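Local coordinates for protein escJ (Escherichia coli, PDB 1YJ7) that probably forms part of the membrane-associated ring platform on which the type III secretion system of this pathogen is assembled, at residues D[17-29]-D[40-54]. The protein carries 3 engineered substitutions. Residues are numbered along the deposited sequence; the frame is centred on the assembly and turned at random.
Engineered in segment 40-54: Ala43 (natural residue Glu), Ala44 (natural residue Lys), Ala45 (natural residue Glu).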
loop_
_atom_site.group_PDB
_atom_site.type_symbol
_atom_site.label_atom_id
_atom_site.label_comp_id
_atom_site.label_asym_id
_atom_site.label_seq_id
_atom_site.Cartn_x
_atom_site.Cartn_y
_atom_site.Cartn_z
ATOM N N MET D 17 -23.364 6.119 -14.954
ATOM C CA MET D 17 -23.186 6.938 -13.752
ATOM C C MET D 17 -24.250 8.025 -13.683
ATOM O O MET D 17 -24.835 8.265 -12.637
ATOM C CB MET D 17 -21.776 7.535 -13.698
ATOM C CG MET D 17 -20.720 6.511 -13.416
ATOM S SD MET D 17 -19.065 7.290 -13.124
ATOM C CE MET D 17 -18.414 6.841 -14.396
ATOM N N GLN D 18 -24.530 8.653 -14.821
ATOM C CA GLN D 18 -25.502 9.730 -14.882
ATOM C C GLN D 18 -26.890 9.214 -14.547
ATOM O O GLN D 18 -27.570 9.784 -13.710
ATOM C CB GLN D 18 -25.472 10.366 -16.286
ATOM C CG GLN D 18 -26.458 11.497 -16.489
ATOM C CD GLN D 18 -26.483 12.022 -17.905
ATOM O OE1 GLN D 18 -27.234 12.968 -18.220
ATOM N NE2 GLN D 18 -25.721 11.411 -18.767
ATOM N N ALA D 19 -27.316 8.125 -15.194
ATOM C CA ALA D 19 -28.614 7.529 -14.894
ATOM C C ALA D 19 -28.750 7.120 -13.423
ATOM O O ALA D 19 -29.790 7.325 -12.797
ATOM C CB ALA D 19 -28.878 6.328 -15.810
ATOM N N LEU D 20 -27.689 6.536 -12.868
ATOM C CA LEU D 20 -27.702 6.119 -11.482
ATOM C C LEU D 20 -27.928 7.330 -10.571
ATOM O O LEU D 20 -28.749 7.282 -9.646
ATOM C CB LEU D 20 -26.392 5.400 -11.134
ATOM C CG LEU D 20 -26.113 5.084 -9.664
ATOM C CD1 LEU D 20 -27.197 4.151 -9.086
ATOM C CD2 LEU D 20 -24.744 4.472 -9.568
ATOM N N LEU D 21 -27.200 8.410 -10.834
ATOM C CA LEU D 21 -27.293 9.615 -10.008
ATOM C C LEU D 21 -28.664 10.277 -10.154
ATOM O O LEU D 21 -29.289 10.643 -9.155
ATOM C CB LEU D 21 -26.165 10.593 -10.321
ATOM C CG LEU D 21 -24.781 10.104 -9.865
ATOM C CD1 LEU D 21 -23.724 11.031 -10.377
ATOM C CD2 LEU D 21 -24.700 9.978 -8.356
ATOM N N LEU D 22 -29.151 10.384 -11.390
ATOM C CA LEU D 22 -30.464 10.996 -11.645
ATOM C C LEU D 22 -31.587 10.220 -10.971
ATOM O O LEU D 22 -32.542 10.819 -10.450
ATOM C CB LEU D 22 -30.725 11.112 -13.145
ATOM C CG LEU D 22 -29.936 12.169 -13.894
ATOM C CD1 LEU D 22 -30.185 12.036 -15.385
ATOM C CD2 LEU D 22 -30.274 13.584 -13.419
ATOM N N SER D 23 -31.454 8.900 -10.913
ATOM C CA SER D 23 -32.477 8.056 -10.313
ATOM C C SER D 23 -32.509 8.197 -8.784
ATOM O O SER D 23 -33.481 7.812 -8.146
ATOM C CB SER D 23 -32.296 6.601 -10.724
ATOM O OG SER D 23 -31.201 6.018 -10.054
ATOM N N ASN D 24 -31.437 8.751 -8.220
ATOM C CA ASN D 24 -31.342 9.074 -6.798
ATOM C C ASN D 24 -31.553 10.551 -6.523
ATOM O O ASN D 24 -31.208 11.053 -5.442
ATOM C CB ASN D 24 -29.970 8.645 -6.263
ATOM C CG ASN D 24 -29.885 7.168 -6.038
ATOM O OD1 ASN D 24 -30.318 6.673 -5.004
ATOM N ND2 ASN D 24 -29.355 6.437 -7.012
ATOM N N ASP D 25 -32.091 11.265 -7.503
ATOM C CA ASP D 25 -32.425 12.677 -7.341
ATOM C C ASP D 25 -31.203 13.555 -7.050
ATOM O O ASP D 25 -31.277 14.545 -6.314
ATOM C CB ASP D 25 -33.533 12.788 -6.286
ATOM C CG ASP D 25 -34.702 11.864 -6.609
ATOM O OD1 ASP D 25 -35.147 11.894 -7.788
ATOM O OD2 ASP D 25 -35.217 11.039 -5.813
ATOM N N VAL D 26 -30.073 13.177 -7.640
ATOM C CA VAL D 26 -28.879 13.999 -7.641
ATOM C C VAL D 26 -28.840 14.776 -8.944
ATOM O O VAL D 26 -28.931 14.186 -10.006
ATOM C CB VAL D 26 -27.595 13.143 -7.531
ATOM C CG1 VAL D 26 -26.335 14.009 -7.718
ATOM C CG2 VAL D 26 -27.569 12.412 -6.223
ATOM N N ASN D 27 -28.656 16.084 -8.842
ATOM C CA ASN D 27 -28.570 16.975 -9.999
ATOM C C ASN D 27 -27.191 16.822 -10.656
ATOM O O ASN D 27 -26.193 17.366 -10.189
ATOM C CB ASN D 27 -28.871 18.431 -9.554
ATOM C CG ASN D 27 -28.292 19.505 -10.485
ATOM O OD1 ASN D 27 -28.061 19.281 -11.678
ATOM N ND2 ASN D 27 -28.079 20.694 -9.927
ATOM N N VAL D 28 -27.146 16.085 -11.755
ATOM C CA VAL D 28 -25.894 15.877 -12.473
ATOM C C VAL D 28 -25.975 16.477 -13.879
ATOM O O VAL D 28 -27.014 16.462 -14.531
ATOM C CB VAL D 28 -25.457 14.368 -12.471
ATOM C CG1 VAL D 28 -26.609 13.450 -12.753
ATOM C CG2 VAL D 28 -24.312 14.102 -13.457
ATOM N N SER D 29 -24.870 17.048 -14.312
ATOM C CA SER D 29 -24.755 17.592 -15.647
ATOM C C SER D 29 -23.605 16.924 -16.378
ATOM O O SER D 29 -22.596 16.545 -15.780
ATOM C CB SER D 29 -24.573 19.107 -15.592
ATOM O OG SER D 29 -23.402 19.440 -14.893
ATOM N N LEU D 40 -18.790 14.416 -16.116
ATOM C CA LEU D 40 -19.899 14.578 -15.205
ATOM C C LEU D 40 -19.551 15.514 -14.064
ATOM O O LEU D 40 -18.448 15.446 -13.542
ATOM C CB LEU D 40 -20.318 13.231 -14.595
ATOM C CG LEU D 40 -20.833 12.196 -15.576
ATOM C CD1 LEU D 40 -21.162 10.906 -14.832
ATOM C CD2 LEU D 40 -22.048 12.710 -16.344
ATOM N N SER D 41 -20.503 16.367 -13.697
ATOM C CA SER D 41 -20.402 17.295 -12.569
ATOM C C SER D 41 -21.701 17.330 -11.791
ATOM O O SER D 41 -22.749 16.943 -12.285
ATOM C CB SER D 41 -20.065 18.717 -13.058
ATOM O OG SER D 41 -19.014 18.694 -13.999
ATOM N N VAL D 42 -21.640 17.783 -10.548
ATOM C CA VAL D 42 -22.814 17.858 -9.697
ATOM C C VAL D 42 -22.758 19.148 -8.904
ATOM O O VAL D 42 -21.690 19.732 -8.748
ATOM C CB VAL D 42 -22.883 16.675 -8.698
ATOM C CG1 VAL D 42 -23.141 15.378 -9.433
ATOM C CG2 VAL D 42 -21.574 16.603 -7.859
ATOM N N ALA D 43 -23.906 19.583 -8.402
ATOM C CA ALA D 43 -23.968 20.693 -7.449
ATOM C C ALA D 43 -23.113 20.356 -6.241
ATOM O O ALA D 43 -23.108 19.203 -5.797
ATOM C CB ALA D 43 -25.407 20.933 -7.015
ATOM N N ALA D 44 -22.393 21.350 -5.704
ATOM C CA ALA D 44 -21.530 21.130 -4.548
ATOM C C ALA D 44 -22.267 20.506 -3.370
ATOM O O ALA D 44 -21.704 19.700 -2.642
ATOM C CB ALA D 44 -20.853 22.456 -4.103
ATOM N N ALA D 45 -23.528 20.878 -3.186
ATOM C CA ALA D 45 -24.319 20.409 -2.053
ATOM C C ALA D 45 -24.666 18.923 -2.191
ATOM O O ALA D 45 -25.032 18.269 -1.215
ATOM C CB ALA D 45 -25.588 21.243 -1.917
ATOM N N ASP D 46 -24.548 18.400 -3.410
ATOM C CA ASP D 46 -24.778 16.983 -3.689
ATOM C C ASP D 46 -23.485 16.165 -3.859
ATOM O O ASP D 46 -23.546 14.961 -4.098
ATOM C CB ASP D 46 -25.576 16.836 -4.993
ATOM C CG ASP D 46 -27.026 17.285 -4.864
ATOM O OD1 ASP D 46 -27.601 17.259 -3.752
ATOM O OD2 ASP D 46 -27.681 17.654 -5.862
ATOM N N PHE D 47 -22.324 16.801 -3.772
ATOM C CA PHE D 47 -21.064 16.097 -4.037
ATOM C C PHE D 47 -20.841 14.870 -3.159
ATOM O O PHE D 47 -20.503 13.784 -3.666
ATOM C CB PHE D 47 -19.865 17.048 -3.903
ATOM C CG PHE D 47 -18.564 16.399 -4.238
ATOM C CD1 PHE D 47 -18.165 16.252 -5.544
ATOM C CD2 PHE D 47 -17.766 15.869 -3.237
ATOM C CE1 PHE D 47 -16.949 15.640 -5.861
ATOM C CE2 PHE D 47 -16.581 15.258 -3.539
ATOM C CZ PHE D 47 -16.168 15.138 -4.848
ATOM N N VAL D 48 -20.997 15.020 -1.845
ATOM C CA VAL D 48 -20.739 13.887 -0.946
ATOM C C VAL D 48 -21.701 12.738 -1.227
ATOM O O VAL D 48 -21.290 11.591 -1.308
ATOM C CB VAL D 48 -20.803 14.293 0.544
ATOM C CG1 VAL D 48 -20.745 13.072 1.448
ATOM C CG2 VAL D 48 -19.664 15.258 0.859
ATOM N N ARG D 49 -22.976 13.062 -1.399
ATOM C CA ARG D 49 -23.986 12.063 -1.693
ATOM C C ARG D 49 -23.669 11.358 -3.014
ATOM O O ARG D 49 -23.797 10.139 -3.111
ATOM C CB ARG D 49 -25.372 12.712 -1.724
ATOM C CG ARG D 49 -26.530 11.743 -1.834
ATOM C CD ARG D 49 -27.853 12.355 -1.372
ATOM N NE ARG D 49 -28.222 13.528 -2.176
ATOM C CZ ARG D 49 -29.177 13.548 -3.109
ATOM N NH1 ARG D 49 -29.879 12.464 -3.398
ATOM N NH2 ARG D 49 -29.421 14.669 -3.775
ATOM N N ALA D 50 -23.227 12.119 -4.006
ATOM C CA ALA D 50 -22.896 11.561 -5.317
ATOM C C ALA D 50 -21.736 10.571 -5.242
ATOM O O ALA D 50 -21.796 9.500 -5.810
ATOM C CB ALA D 50 -22.582 12.655 -6.307
ATOM N N ILE D 51 -20.673 10.953 -4.553
ATOM C CA ILE D 51 -19.529 10.083 -4.398
ATOM C C ILE D 51 -19.892 8.807 -3.617
ATOM O O ILE D 51 -19.383 7.716 -3.935
ATOM C CB ILE D 51 -18.368 10.880 -3.742
ATOM C CG1 ILE D 51 -17.885 11.968 -4.715
ATOM C CG2 ILE D 51 -17.207 9.953 -3.368
ATOM C CD1 ILE D 51 -17.446 11.484 -6.078
ATOM N N THR D 52 -20.764 8.927 -2.623
ATOM C CA THR D 52 -21.201 7.755 -1.848
ATOM C C THR D 52 -21.932 6.773 -2.771
ATOM O O THR D 52 -21.639 5.577 -2.782
ATOM C CB THR D 52 -22.103 8.163 -0.678
ATOM O OG1 THR D 52 -21.369 9.009 0.232
ATOM C CG2 THR D 52 -22.525 6.937 0.166
ATOM N N ILE D 53 -22.864 7.298 -3.555
ATOM C CA ILE D 53 -23.640 6.485 -4.490
ATOM C C ILE D 53 -22.731 5.838 -5.517
ATOM O O ILE D 53 -22.840 4.639 -5.776
ATOM C CB ILE D 53 -24.750 7.346 -5.191
ATOM C CG1 ILE D 53 -25.834 7.717 -4.188
ATOM C CG2 ILE D 53 -25.387 6.556 -6.373
ATOM C CD1 ILE D 53 -26.713 8.878 -4.627
ATOM N N LEU D 54 -21.801 6.601 -6.092
ATOM C CA LEU D 54 -20.903 6.016 -7.078
ATOM C C LEU D 54 -19.992 4.966 -6.442
ATOM O O LEU D 54 -19.811 3.882 -6.990
ATOM C CB LEU D 54 -20.078 7.067 -7.768
ATOM C CG LEU D 54 -20.892 8.047 -8.607
ATOM C CD1 LEU D 54 -19.964 9.116 -9.162
ATOM C CD2 LEU D 54 -21.666 7.349 -9.720
HETATM O O HOH W 1 -30.049 17.488 -6.350
HETATM O O HOH W 2 -19.940 18.300 -16.566
#
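Met17 touches two leucines, its CB 3.6 Å from Leu40 CD1 and its CG against Leu54 CD2. One turn on, Leu20 and Ile53 lie alongside one another, pointing opposite ways; CG of Leu20 rests 3.7 Å from Ile53 CG2, a branch that Ile53 chi1 of -70° sets anti to the backbone N. Leu21 pushes CD2 against the backbone of Ala50. The helix ends in a Schellman motif with Asp25 at C-prime, and Arg49 grips the carbonyls of this turn: NH2 donates to Asp25 O (3.1 Å, 165°) in the guanidinium plane but from above the carbonyl plane, while NH1 makes a weak bond to Asn24 O. A salt bridge from NH2 to Asp46 OD1 helps fix the guanidinium, and Val26 CG2 lies over one face, toward its rim, 3.6 Å from Arg49 NH1. Val26 CG1 turns inward to Val42 and Ala50. Beyond it, Ser29 and Ser41 form an antiparallel hydrogen-bonded pair (Ser29 N to Ser41 O, 2.9 Å). The axes of 17-23 and 47-54 cross at 121°, and both helices pack over the Val28 and Val42 face of a sheet ordered 3-9, 38-42, 28-32, a compact beta-alpha-beta-beta-alpha domain consistent with the ring-building motif of the YscJ/FliF family.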